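Local coordinates for uncharacterized lipoprotein YjhA (Bacillus subtilis, PDB 3CFU) that is of unknown function but is probably a membrane-attached lipoprotein, represented here by the part that carries its DUF4352 domain, at residues D71-D74 and K75-S79; S134-E137 and E138-K141. One frame throughout, in Å; residues are numbered along the deposited sequence.

Interaction 1: D71-D74 and K75-S79; sequences DLRD and KNDQS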
ATOM      1  N   ASP A  71      -2.014  -3.505   3.538  1.00 36.09           N
ATOM      2  CA  ASP A  71      -1.670  -4.054   4.835  1.00 41.09           C
ATOM      3  C   ASP A  71      -0.305  -4.724   4.796  1.00 42.47           C
ATOM      4  O   ASP A  71       0.076  -5.320   3.787  1.00 43.39           O
ATOM      5  CB  ASP A  71      -2.746  -5.051   5.269  1.00 40.16           C
ATOM      6  CG  ASP A  71      -2.534  -5.565   6.672  1.00 44.46           C
ATOM      7  OD1 ASP A  71      -1.959  -4.820   7.492  1.00 53.90           O
ATOM      8  OD2 ASP A  71      -2.955  -6.705   6.966  1.00 43.17           O
ATOM      9  N   LEU A  72       0.432  -4.596   5.894  1.00 45.17           N
ATOM     10  CA  LEU A  72       1.759  -5.191   6.023  1.00 44.97           C
ATOM     11  C   LEU A  72       1.680  -6.278   7.088  1.00 47.64           C
ATOM     12  O   LEU A  72       1.192  -6.043   8.196  1.00 48.05           O
ATOM     13  CB  LEU A  72       2.781  -4.134   6.443  1.00 43.66           C
ATOM     14  CG  LEU A  72       4.259  -4.442   6.187  1.00 48.31           C
ATOM     15  CD1 LEU A  72       4.549  -4.348   4.687  1.00 45.01           C
ATOM     16  CD2 LEU A  72       5.124  -3.450   6.961  1.00 43.92           C
ATOM     17  N   ARG A  73       2.155  -7.471   6.753  1.00 50.01           N
ATOM     18  CA  ARG A  73       2.119  -8.582   7.689  1.00 54.27           C
ATOM     19  C   ARG A  73       3.522  -9.076   8.085  1.00 56.22           C
ATOM     20  O   ARG A  73       4.492  -8.880   7.347  1.00 54.44           O
ATOM     21  CB  ARG A  73       1.284  -9.723   7.081  1.00 53.15           C
ATOM     22  CG  ARG A  73      -0.191  -9.353   6.908  1.00 54.02           C
ATOM     23  CD  ARG A  73      -0.999 -10.399   6.146  1.00 56.10           C
ATOM     24  NE  ARG A  73      -2.343  -9.904   5.852  1.00 59.42           N
ATOM     25  CZ  ARG A  73      -3.135 -10.384   4.894  1.00 62.02           C
ATOM     26  NH1 ARG A  73      -2.717 -11.385   4.131  1.00 62.00           N
ATOM     27  NH2 ARG A  73      -4.335  -9.847   4.684  1.00 50.16           N
ATOM     28  N   ASP A  74       3.611  -9.700   9.261  1.00 61.38           N
ATOM     29  CA  ASP A  74       4.863 -10.253   9.807  1.00 63.04           C
ATOM     30  C   ASP A  74       5.091 -11.663   9.285  1.00 64.81           C
ATOM     31  O   ASP A  74       4.353 -12.155   8.432  1.00 64.59           O
ATOM     32  CB  ASP A  74       4.789 -10.394  11.336  1.00 63.74           C
ATOM     33  CG  ASP A  74       4.805  -9.075  12.063  1.00 66.30           C
ATOM     34  OD1 ASP A  74       5.411  -8.121  11.530  1.00 71.21           O
ATOM     35  OD2 ASP A  74       4.234  -9.000  13.175  1.00 65.58           O
ATOM     36  N   LYS A  75       6.121 -12.312   9.827  1.00 68.79           N
ATOM     37  CA  LYS A  75       6.403 -13.697   9.483  1.00 71.00           C
ATOM     38  C   LYS A  75       5.263 -14.439  10.195  1.00 72.48           C
ATOM     39  O   LYS A  75       4.829 -15.499   9.748  1.00 74.59           O
ATOM     40  CB  LYS A  75       7.763 -14.139  10.038  1.00 72.55           C
ATOM     41  CG  LYS A  75       8.234 -15.524   9.576  1.00 71.19           C
ATOM     42  CD  LYS A  75       7.555 -16.659  10.331  1.00 76.91           C
ATOM     43  CE  LYS A  75       8.315 -17.971  10.151  1.00 78.51           C
ATOM     44  NZ  LYS A  75       7.756 -19.065  10.994  1.00 77.58           N
ATOM     45  N   ASN A  76       4.771 -13.868  11.300  1.00 72.23           N
ATOM     46  CA  ASN A  76       3.661 -14.481  12.035  1.00 73.83           C
ATOM     47  C   ASN A  76       2.317 -13.993  11.456  1.00 74.42           C
ATOM     48  O   ASN A  76       1.263 -14.124  12.087  1.00 76.57           O
ATOM     49  CB  ASN A  76       3.732 -14.157  13.536  1.00 73.37           C
ATOM     50  CG  ASN A  76       5.149 -14.206  14.084  1.00 75.53           C
ATOM     51  OD1 ASN A  76       5.919 -15.117  13.784  1.00 66.89           O
ATOM     52  ND2 ASN A  76       5.493 -13.221  14.903  1.00 79.18           N
ATOM     53  N   ASP A  77       2.380 -13.417  10.254  1.00 72.40           N
ATOM     54  CA  ASP A  77       1.211 -12.915   9.524  1.00 69.87           C
ATOM     55  C   ASP A  77       0.311 -11.950  10.296  1.00 66.56           C
ATOM     56  O   ASP A  77      -0.916 -12.072  10.279  1.00 63.41           O
ATOM     57  CB  ASP A  77       0.376 -14.097   9.020  1.00 70.78           C
ATOM     58  CG  ASP A  77      -0.582 -13.705   7.909  1.00 79.15           C
ATOM     59  OD1 ASP A  77      -0.107 -13.149   6.893  1.00 87.44           O
ATOM     60  OD2 ASP A  77      -1.801 -13.954   8.041  1.00 84.55           O
ATOM     61  N   GLN A  78       0.929 -10.976  10.956  1.00 65.56           N
ATOM     62  CA  GLN A  78       0.186  -9.996  11.730  1.00 64.42           C
ATOM     63  C   GLN A  78       0.334  -8.602  11.137  1.00 61.25           C
ATOM     64  O   GLN A  78       1.417  -8.202  10.713  1.00 60.04           O
ATOM     65  CB  GLN A  78       0.658 -10.001  13.184  1.00 67.20           C
ATOM     66  CG  GLN A  78      -0.247  -9.195  14.091  1.00 71.53           C
ATOM     67  CD  GLN A  78       0.117  -9.321  15.550  1.00 77.60           C
ATOM     68  OE1 GLN A  78       1.238  -9.005  15.950  1.00 81.80           O
ATOM     69  NE2 GLN A  78      -0.832  -9.781  16.358  1.00 77.54           N
ATOM     70  N   SER A  79      -0.765  -7.862  11.119  1.00 57.88           N
ATOM     71  CA  SER A  79      -0.771  -6.524  10.557  1.00 55.44           C
ATOM     72  C   SER A  79       0.082  -5.528  11.326  1.00 54.54           C
ATOM     73  O   SER A  79       0.195  -5.598  12.548  1.00 57.30           O
ATOM     74  CB  SER A  79      -2.206  -5.996  10.482  1.00 54.31           C
ATOM     75  OG  SER A  79      -3.052  -6.899   9.791  1.00 55.92           O
TER
HETATM   76  O   HOH W   1       3.198  -5.981  14.229  1.00 57.79           O
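The carboxylate oxygen OD2 of D71 is met by two side chains. The hydroxyl of S79 donates from OG to D71 OD2 over 2.8 Å. It arrives on the syn side, 15° out of the carboxylate plane. From within the strand, R73 NE forms a salt bridge with D71 OD2 at 3.4 Å, and the hydrogen bond within it is weak. R73 NH2 also has a long, weak ion pair with D145. With CG anti to the backbone N (chi1 -174°), the D71 carboxylate reaches the S79 side chain. OD1 of the same carboxylate turns back to the amide of L72, a weak bond. An alanine in place of D71 would probably leave the S79 hydroxyl and R73 NE without this shared acceptor.

Strand 70-73 is an edge of a three-stranded antiparallel sheet, within this chain, and lies beside strand 121-124. At its end the chain reverses through a type I beta turn from D74 to D77. The D77 amide closes the turn weakly on D74 O, at 3.0 Å. The D74 amide in turn gives a weak bond to Q78 O. The same Q78 carbonyl receives a CA-H...O contact from R73 CA at 3.1 Å. S79 CA makes a like contact with L72 O.

R73 runs extended alongside D77, the two side chains pointing the same way, and its CD lies 3.0 Å from D77 OD1. Their charged atoms stay farther apart, with R73 NE 4.1 Å from D77 OD1. The guanidinium and carboxylate planes are 75° apart. D74 OD2 lies 3.7 Å from Q78 CB, the two side chains side by side.

Interaction 2: S134-E137 and E138-K141; sequences SNTE and ERVK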
ATOM      1  N   SER A 134     -20.731   2.610  -6.573  1.00 44.13           N
ATOM      2  CA  SER A 134     -21.690   2.406  -7.659  1.00 44.57           C
ATOM      3  C   SER A 134     -21.639   1.061  -8.373  1.00 44.40           C
ATOM      4  O   SER A 134     -22.622   0.657  -8.992  1.00 42.18           O
ATOM      5  CB  SER A 134     -21.514   3.500  -8.708  1.00 45.17           C
ATOM      6  OG  SER A 134     -20.266   3.354  -9.363  1.00 51.24           O
ATOM      7  N   ASN A 135     -20.506   0.370  -8.276  1.00 45.74           N
ATOM      8  CA  ASN A 135     -20.306  -0.903  -8.964  1.00 42.56           C
ATOM      9  C   ASN A 135     -19.693  -1.967  -8.079  1.00 44.33           C
ATOM     10  O   ASN A 135     -18.933  -2.807  -8.554  1.00 42.70           O
ATOM     11  CB  ASN A 135     -19.381  -0.677 -10.162  1.00 40.84           C
ATOM     12  CG  ASN A 135     -17.985  -0.177  -9.752  1.00 43.95           C
ATOM     13  OD1 ASN A 135     -17.719   0.101  -8.578  1.00 38.84           O
ATOM     14  ND2 ASN A 135     -17.090  -0.060 -10.732  1.00 42.78           N
ATOM     15  N   THR A 136     -20.030  -1.928  -6.799  1.00 46.62           N
ATOM     16  CA  THR A 136     -19.496  -2.870  -5.825  1.00 47.51           C
ATOM     17  C   THR A 136     -19.846  -4.328  -6.087  1.00 48.36           C
ATOM     18  O   THR A 136     -18.966  -5.185  -6.096  1.00 50.78           O
ATOM     19  CB  THR A 136     -19.959  -2.493  -4.423  1.00 46.67           C
ATOM     20  OG1 THR A 136     -19.682  -1.104  -4.198  1.00 50.60           O
ATOM     21  CG2 THR A 136     -19.224  -3.322  -3.390  1.00 45.92           C
ATOM     22  N   GLU A 137     -21.125  -4.622  -6.293  1.00 50.81           N
ATOM     23  CA  GLU A 137     -21.525  -6.001  -6.563  1.00 51.49           C
ATOM     24  C   GLU A 137     -20.895  -6.465  -7.866  1.00 51.19           C
ATOM     25  O   GLU A 137     -20.573  -7.640  -8.026  1.00 54.47           O
ATOM     26  CB  GLU A 137     -23.052  -6.121  -6.668  1.00 50.57           C
ATOM     27  CG  GLU A 137     -23.783  -6.146  -5.336  1.00 52.34           C
ATOM     28  CD  GLU A 137     -23.484  -7.400  -4.523  1.00 63.44           C
ATOM     29  OE1 GLU A 137     -22.288  -7.728  -4.337  1.00 64.98           O
ATOM     30  OE2 GLU A 137     -24.444  -8.057  -4.062  1.00 69.30           O
ATOM     31  N   GLU A 138     -20.715  -5.530  -8.793  1.00 51.69           N
ATOM     32  CA  GLU A 138     -20.145  -5.843 -10.099  1.00 51.60           C
ATOM     33  C   GLU A 138     -18.655  -6.153 -10.075  1.00 49.56           C
ATOM     34  O   GLU A 138     -18.037  -6.310 -11.130  1.00 52.32           O
ATOM     35  CB  GLU A 138     -20.414  -4.691 -11.068  1.00 52.99           C
ATOM     36  CG  GLU A 138     -21.897  -4.409 -11.280  1.00 61.97           C
ATOM     37  CD  GLU A 138     -22.149  -3.073 -11.962  1.00 69.69           C
ATOM     38  OE1 GLU A 138     -21.421  -2.756 -12.927  1.00 71.51           O
ATOM     39  OE2 GLU A 138     -23.080  -2.347 -11.537  1.00 69.01           O
ATOM     40  N   ARG A 139     -18.076  -6.256  -8.884  1.00 42.62           N
ATOM     41  CA  ARG A 139     -16.652  -6.545  -8.787  1.00 42.73           C
ATOM     42  C   ARG A 139     -16.225  -7.340  -7.548  1.00 40.97           C
ATOM     43  O   ARG A 139     -15.057  -7.317  -7.157  1.00 41.92           O
ATOM     44  CB  ARG A 139     -15.851  -5.233  -8.900  1.00 42.51           C
ATOM     45  CG  ARG A 139     -16.290  -4.106  -7.978  1.00 39.09           C
ATOM     46  CD  ARG A 139     -15.595  -2.772  -8.328  1.00 34.38           C
ATOM     47  NE  ARG A 139     -15.872  -1.742  -7.320  1.00 32.25           N
ATOM     48  CZ  ARG A 139     -15.254  -1.664  -6.143  1.00 27.49           C
ATOM     49  NH1 ARG A 139     -14.313  -2.544  -5.820  1.00 30.29           N
ATOM     50  NH2 ARG A 139     -15.593  -0.722  -5.268  1.00 28.42           N
ATOM     51  N   VAL A 140     -17.170  -8.057  -6.949  1.00 41.98           N
ATOM     52  CA  VAL A 140     -16.868  -8.871  -5.780  1.00 43.15           C
ATOM     53  C   VAL A 140     -15.824  -9.943  -6.105  1.00 42.13           C
ATOM     54  O   VAL A 140     -15.116 -10.415  -5.221  1.00 42.68           O
ATOM     55  CB  VAL A 140     -18.133  -9.570  -5.234  1.00 42.41           C
ATOM     56  CG1 VAL A 140     -19.027  -8.559  -4.528  1.00 46.94           C
ATOM     57  CG2 VAL A 140     -18.893 -10.222  -6.376  1.00 42.32           C
ATOM     58  N   LYS A 141     -15.724 -10.324  -7.373  1.00 41.51           N
ATOM     59  CA  LYS A 141     -14.757 -11.340  -7.770  1.00 41.74           C
ATOM     60  C   LYS A 141     -13.304 -10.894  -7.570  1.00 40.52           C
ATOM     61  O   LYS A 141     -12.400 -11.723  -7.459  1.00 42.29           O
ATOM     62  CB  LYS A 141     -14.989 -11.745  -9.227  1.00 40.31           C
ATOM     63  CG  LYS A 141     -16.279 -12.531  -9.452  1.00 48.46           C
ATOM     64  CD  LYS A 141     -16.369 -13.046 -10.888  1.00 60.87           C
ATOM     65  CE  LYS A 141     -17.503 -14.049 -11.080  1.00 64.52           C
ATOM     66  NZ  LYS A 141     -18.760 -13.403 -11.547  1.00 69.05           N
TER
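S134-E137 runs straight into E138-K141, and the chain coils into a 3-10 segment that begins just before E138. One turn is closed by the R139 amide, which donates to T136 O over 3.1 Å. This is the i+3 to i bond characteristic of 3-10 geometry. The segment belongs to the long connection between helix 126-129 and strand 146-149.

The main side-chain contact joins N135 and R139, four residues apart. R139 NE donates to N135 OD1 at 2.9 Å, a fairly straight bond. OD1 sits at the edge of the guanidinium, close to its plane. The amide and guanidinium planes are 65° apart, and NE lies above the carbonyl plane, 59° out of it. CG of R139 sits between its backbone N and carbonyl carbon (chi1 51°), and the extended chain beyond it carries NE back to N135. CA of T136 covers one guanidinium face.

Outside the two segments, R139 NH2 donates to the carbonyls of D130 and N132. N135 ND2 bonds to D61 OD2. Both side chains are buried. The E137 chain bends about its CB-CG bond, and its OE1 lies 3.4 Å from V140 CG1.

How the interactions relate
Both interactions are local contacts within a continuous stretch of chain, in different parts of the structure. Their centres are 27 Å apart and their nearest atoms about 15 Å, so they do not touch. Interaction 1 lies on the surface, where an edge strand turns back. Only L72 is buried there, and its side chain reaches strands 47-57 and 121-124. Interaction 2 is partly buried and lies farther from the chain centre, in the connection leading to strand 146-149. That strand shares a sheet with strand 70-73. The first contact relies on a carboxylate and several weak bonds; in the second, the arginine is met by neutral amide and carbonyl oxygens, while the carboxylate of D61 binds the amide of N135.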